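Local coordinates for protein ornithine aminotransferase (Plasmodium falciparum, PDB 3LG0) that probably transfers the delta-amino group of ornithine to 2-oxoglutarate with the help of pyridoxal phosphate, giving glutamate semialdehyde and glutamate, at residues A[118-130]-A[274-286]. Sequence-based numbering, arbitrary orientation.
Sequences TAYKLCRKWGYEV and ILANDDVMLVLKP
Leu-122 reaches from the helix into the bend of 274-286: CD1 lies 3.7 Å from Leu-284 CG and also meets the carbonyl O of Val-280, while CD2 touches Ile-274 CG2. With CG anti to the backbone N (chi1 175°), the branch swings toward 274-286. One turn earlier on the helix, Thr-118 CG2 and Ala-119 receive Ile-274 CD1, 3.6 Å from Ala-119 N. Val-283 wedges its methyls against the next turn, CG1 3.5 Å from Lys-125 CB and CG2 beside Glu-129 and Val-130. Val-280 CG1 approaches the Trp-126 indole obliquely at CD1. In the large-domain sheet of this class-III aminotransferase, a type I PLP fold, strand 272-276 runs antiparallel between 105-109 and 257-260; helix 112-129 packs on Ile-274 near its end and on the turns that follow. Met-281 and Leu-282 pack on Ala-22 and His-23 of the second subunit. Polar links are few. A water in the indole plane accepts from Trp-126 NE1 and donates to Asp-279 OD2 at 2.6 Å. Glu-129 OE2 faces Val-283 O at 3.1 Å, two acceptors and so not a hydrogen bond. Glu-129 OE1 and Lys-285 NZ, oppositely charged, stay 4.3 Å apart, beyond a salt bridge, while Lys-285 NZ also bonds weakly to Leu-282 O.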
loop_
_atom_site.group_PDB
_atom_site.type_symbol
_atom_site.label_atom_id
_atom_site.label_comp_id
_atom_site.label_asym_id
_atom_site.label_seq_id
_atom_site.Cartn_x
_atom_site.Cartn_y
_atom_site.Cartn_z
ATOM N N THR A 118 1.391 -5.334 10.699
ATOM C CA THR A 118 2.556 -6.187 10.810
ATOM C C THR A 118 3.169 -6.077 12.204
ATOM O O THR A 118 3.654 -7.063 12.753
ATOM C CB THR A 118 3.608 -5.824 9.756
ATOM O OG1 THR A 118 3.016 -5.921 8.459
ATOM C CG2 THR A 118 4.825 -6.767 9.858
ATOM N N ALA A 119 3.156 -4.873 12.765
ATOM C CA ALA A 119 3.611 -4.683 14.135
ATOM C C ALA A 119 2.784 -5.505 15.117
ATOM O O ALA A 119 3.358 -6.097 16.027
ATOM C CB ALA A 119 3.616 -3.214 14.530
ATOM N N TYR A 120 1.457 -5.544 14.945
ATOM C CA TYR A 120 0.610 -6.346 15.835
ATOM C C TYR A 120 1.065 -7.799 15.789
ATOM O O TYR A 120 1.204 -8.452 16.827
ATOM C CB TYR A 120 -0.882 -6.282 15.463
ATOM C CG TYR A 120 -1.455 -4.898 15.407
ATOM C CD1 TYR A 120 -0.908 -3.878 16.154
ATOM C CD2 TYR A 120 -2.537 -4.608 14.595
ATOM C CE1 TYR A 120 -1.415 -2.609 16.106
ATOM C CE2 TYR A 120 -3.060 -3.336 14.537
ATOM C CZ TYR A 120 -2.495 -2.332 15.298
ATOM O OH TYR A 120 -3.000 -1.042 15.264
ATOM N N LYS A 121 1.288 -8.305 14.581
ATOM C CA LYS A 121 1.701 -9.693 14.411
ATOM C C LYS A 121 3.066 -9.927 15.024
ATOM O O LYS A 121 3.294 -10.932 15.685
ATOM C CB LYS A 121 1.712 -10.084 12.937
ATOM C CG LYS A 121 0.326 -10.044 12.296
ATOM C CD LYS A 121 0.368 -10.484 10.843
ATOM C CE LYS A 121 -1.018 -10.463 10.216
ATOM N NZ LYS A 121 -0.947 -10.784 8.763
ATOM N N LEU A 122 3.967 -8.977 14.816
ATOM C CA LEU A 122 5.319 -9.104 15.339
ATOM C C LEU A 122 5.273 -9.174 16.864
ATOM O O LEU A 122 5.915 -10.028 17.475
ATOM C CB LEU A 122 6.188 -7.926 14.884
ATOM C CG LEU A 122 7.611 -7.834 15.439
ATOM C CD1 LEU A 122 8.389 -9.107 15.084
ATOM C CD2 LEU A 122 8.341 -6.583 14.916
ATOM N N CYS A 123 4.503 -8.271 17.463
ATOM C CA CYS A 123 4.388 -8.177 18.911
ATOM C C CYS A 123 3.823 -9.446 19.527
ATOM O O CYS A 123 4.346 -9.941 20.515
ATOM C CB CYS A 123 3.506 -6.990 19.297
ATOM S SG CYS A 123 4.310 -5.406 19.050
ATOM N N ARG A 124 2.746 -9.961 18.948
ATOM C CA ARG A 124 2.101 -11.147 19.493
ATOM C C ARG A 124 2.965 -12.384 19.331
ATOM O O ARG A 124 3.015 -13.227 20.220
ATOM C CB ARG A 124 0.733 -11.372 18.856
ATOM C CG ARG A 124 -0.258 -10.272 19.197
ATOM C CD ARG A 124 -1.704 -10.701 18.962
ATOM N NE ARG A 124 -2.607 -9.716 19.548
ATOM C CZ ARG A 124 -3.303 -8.833 18.844
ATOM N NH1 ARG A 124 -3.217 -8.833 17.517
ATOM N NH2 ARG A 124 -4.091 -7.961 19.465
ATOM N N LYS A 125 3.655 -12.481 18.205
ATOM C CA LYS A 125 4.530 -13.615 17.946
ATOM C C LYS A 125 5.758 -13.594 18.855
ATOM O O LYS A 125 6.253 -14.637 19.241
ATOM C CB LYS A 125 4.940 -13.670 16.465
ATOM C CG LYS A 125 5.430 -15.047 16.014
ATOM C CD LYS A 125 5.439 -15.169 14.497
ATOM C CE LYS A 125 5.988 -16.520 14.028
ATOM N NZ LYS A 125 6.060 -16.607 12.531
ATOM N N TRP A 126 6.256 -12.409 19.187
ATOM C CA TRP A 126 7.295 -12.319 20.196
ATOM C C TRP A 126 6.699 -12.683 21.565
ATOM O O TRP A 126 7.371 -13.270 22.408
ATOM C CB TRP A 126 7.877 -10.914 20.247
ATOM C CG TRP A 126 8.796 -10.689 21.411
ATOM C CD1 TRP A 126 10.147 -10.829 21.414
ATOM C CD2 TRP A 126 8.430 -10.273 22.739
ATOM N NE1 TRP A 126 10.653 -10.517 22.654
ATOM C CE2 TRP A 126 9.617 -10.178 23.485
ATOM C CE3 TRP A 126 7.217 -9.956 23.359
ATOM C CZ2 TRP A 126 9.629 -9.792 24.825
ATOM C CZ3 TRP A 126 7.227 -9.582 24.690
ATOM C CH2 TRP A 126 8.428 -9.507 25.411
ATOM N N GLY A 127 5.435 -12.321 21.776
ATOM C CA GLY A 127 4.737 -12.664 22.995
ATOM C C GLY A 127 4.735 -14.161 23.238
ATOM O O GLY A 127 5.045 -14.626 24.338
ATOM N N TYR A 128 4.397 -14.921 22.202
ATOM C CA TYR A 128 4.286 -16.371 22.313
ATOM C C TYR A 128 5.646 -17.053 22.352
ATOM O O TYR A 128 5.871 -17.942 23.174
ATOM C CB TYR A 128 3.463 -16.945 21.163
ATOM C CG TYR A 128 2.065 -16.388 21.077
ATOM C CD1 TYR A 128 1.221 -16.391 22.188
ATOM C CD2 TYR A 128 1.575 -15.870 19.882
ATOM C CE1 TYR A 128 -0.066 -15.881 22.110
ATOM C CE2 TYR A 128 0.295 -15.363 19.795
ATOM C CZ TYR A 128 -0.524 -15.369 20.910
ATOM O OH TYR A 128 -1.798 -14.856 20.810
ATOM N N GLU A 129 6.546 -16.637 21.466
ATOM C CA GLU A 129 7.844 -17.288 21.339
ATOM C C GLU A 129 8.798 -16.964 22.481
ATOM O O GLU A 129 9.476 -17.843 23.002
ATOM C CB GLU A 129 8.513 -16.909 20.015
ATOM C CG GLU A 129 8.044 -17.701 18.808
ATOM C CD GLU A 129 9.039 -17.612 17.660
ATOM O OE1 GLU A 129 10.260 -17.490 17.944
ATOM O OE2 GLU A 129 8.604 -17.660 16.482
ATOM N N VAL A 130 8.872 -15.694 22.853
ATOM C CA VAL A 130 9.873 -15.265 23.825
ATOM C C VAL A 130 9.304 -15.170 25.225
ATOM O O VAL A 130 9.860 -15.734 26.157
ATOM C CB VAL A 130 10.513 -13.930 23.422
ATOM C CG1 VAL A 130 11.344 -13.354 24.566
ATOM C CG2 VAL A 130 11.354 -14.117 22.160
ATOM N N ILE A 274 9.337 -1.126 9.745
ATOM C CA ILE A 274 9.451 -1.459 11.134
ATOM C C ILE A 274 10.931 -1.703 11.460
ATOM O O ILE A 274 11.627 -2.431 10.749
ATOM C CB ILE A 274 8.609 -2.693 11.477
ATOM C CG1 ILE A 274 7.124 -2.361 11.387
ATOM C CG2 ILE A 274 8.911 -3.174 12.874
ATOM C CD1 ILE A 274 6.231 -3.605 11.409
ATOM N N LEU A 275 11.414 -1.080 12.534
ATOM C CA LEU A 275 12.787 -1.306 12.988
ATOM C C LEU A 275 12.743 -1.984 14.338
ATOM O O LEU A 275 11.962 -1.598 15.216
ATOM C CB LEU A 275 13.542 0.007 13.149
ATOM C CG LEU A 275 13.818 0.857 11.928
ATOM C CD1 LEU A 275 13.803 2.329 12.354
ATOM C CD2 LEU A 275 15.157 0.478 11.312
ATOM N N ALA A 276 13.599 -2.976 14.514
ATOM C CA ALA A 276 13.647 -3.714 15.766
ATOM C C ALA A 276 14.975 -4.460 15.824
ATOM O O ALA A 276 15.642 -4.632 14.801
ATOM C CB ALA A 276 12.463 -4.686 15.850
ATOM N N ASN A 277 15.366 -4.892 17.016
ATOM C CA ASN A 277 16.590 -5.677 17.152
ATOM C C ASN A 277 16.346 -7.157 16.907
ATOM O O ASN A 277 15.200 -7.589 16.848
ATOM C CB ASN A 277 17.210 -5.452 18.525
ATOM C CG ASN A 277 17.819 -4.091 18.656
ATOM O OD1 ASN A 277 18.399 -3.562 17.704
ATOM N ND2 ASN A 277 17.695 -3.503 19.838
ATOM N N ASP A 278 17.426 -7.925 16.781
ATOM C CA ASP A 278 17.327 -9.365 16.478
ATOM C C ASP A 278 16.400 -10.172 17.396
ATOM O O ASP A 278 15.641 -11.011 16.918
ATOM C CB ASP A 278 18.708 -10.009 16.414
ATOM C CG ASP A 278 19.429 -9.708 15.118
ATOM O OD1 ASP A 278 18.760 -9.329 14.141
ATOM O OD2 ASP A 278 20.664 -9.857 15.069
ATOM N N ASP A 279 16.434 -9.904 18.696
ATOM C CA ASP A 279 15.598 -10.660 19.627
ATOM C C ASP A 279 14.098 -10.558 19.354
ATOM O O ASP A 279 13.356 -11.503 19.632
ATOM C CB ASP A 279 15.920 -10.343 21.097
ATOM C CG ASP A 279 15.879 -8.853 21.410
ATOM O OD1 ASP A 279 16.509 -8.065 20.671
ATOM O OD2 ASP A 279 15.233 -8.472 22.416
ATOM N N VAL A 280 13.639 -9.421 18.826
ATOM C CA VAL A 280 12.242 -9.311 18.414
ATOM C C VAL A 280 12.042 -9.675 16.941
ATOM O O VAL A 280 11.186 -10.490 16.623
ATOM C CB VAL A 280 11.618 -7.918 18.714
ATOM C CG1 VAL A 280 11.597 -7.644 20.210
ATOM C CG2 VAL A 280 12.386 -6.844 18.013
ATOM N N MET A 281 12.839 -9.100 16.044
ATOM C CA MET A 281 12.602 -9.299 14.609
ATOM C C MET A 281 12.692 -10.755 14.145
ATOM O O MET A 281 11.922 -11.172 13.292
ATOM C CB MET A 281 13.533 -8.424 13.778
ATOM C CG MET A 281 13.122 -8.315 12.315
ATOM S SD MET A 281 11.722 -7.190 12.029
ATOM C CE MET A 281 12.588 -5.629 11.859
ATOM N N LEU A 282 13.625 -11.528 14.700
ATOM C CA LEU A 282 13.861 -12.882 14.200
ATOM C C LEU A 282 12.737 -13.839 14.574
ATOM O O LEU A 282 12.734 -15.010 14.192
ATOM C CB LEU A 282 15.205 -13.407 14.682
ATOM C CG LEU A 282 16.381 -12.725 13.987
ATOM C CD1 LEU A 282 17.708 -13.092 14.660
ATOM C CD2 LEU A 282 16.369 -13.076 12.495
ATOM N N VAL A 283 11.783 -13.313 15.323
ATOM C CA VAL A 283 10.602 -14.046 15.721
ATOM C C VAL A 283 9.747 -14.338 14.486
ATOM O O VAL A 283 8.968 -15.292 14.469
ATOM C CB VAL A 283 9.841 -13.213 16.784
ATOM C CG1 VAL A 283 8.377 -13.009 16.418
ATOM C CG2 VAL A 283 10.043 -13.800 18.188
ATOM N N LEU A 284 9.909 -13.517 13.446
ATOM C CA LEU A 284 9.218 -13.713 12.169
ATOM C C LEU A 284 9.972 -14.713 11.299
ATOM O O LEU A 284 11.194 -14.614 11.137
ATOM C CB LEU A 284 9.090 -12.386 11.427
ATOM C CG LEU A 284 8.218 -11.300 12.055
ATOM C CD1 LEU A 284 8.525 -9.960 11.428
ATOM C CD2 LEU A 284 6.765 -11.647 11.875
ATOM N N LYS A 285 9.253 -15.681 10.740
ATOM C CA LYS A 285 9.912 -16.735 9.964
ATOM C C LYS A 285 9.663 -16.613 8.456
ATOM O O LYS A 285 8.648 -16.060 8.026
ATOM C CB LYS A 285 9.500 -18.126 10.466
ATOM C CG LYS A 285 9.635 -18.319 11.969
ATOM C CD LYS A 285 11.075 -18.181 12.432
ATOM C CE LYS A 285 11.177 -18.344 13.954
ATOM N NZ LYS A 285 12.590 -18.357 14.445
ATOM N N PRO A 286 10.603 -17.131 7.646
ATOM C CA PRO A 286 10.365 -17.104 6.202
ATOM C C PRO A 286 9.091 -17.869 5.896
ATOM O O PRO A 286 9.013 -19.066 6.136
ATOM C CB PRO A 286 11.594 -17.809 5.626
ATOM C CG PRO A 286 12.663 -17.636 6.682
ATOM C CD PRO A 286 11.924 -17.692 7.987
HETATM O O HOH W 1 13.695 -10.104 23.746
#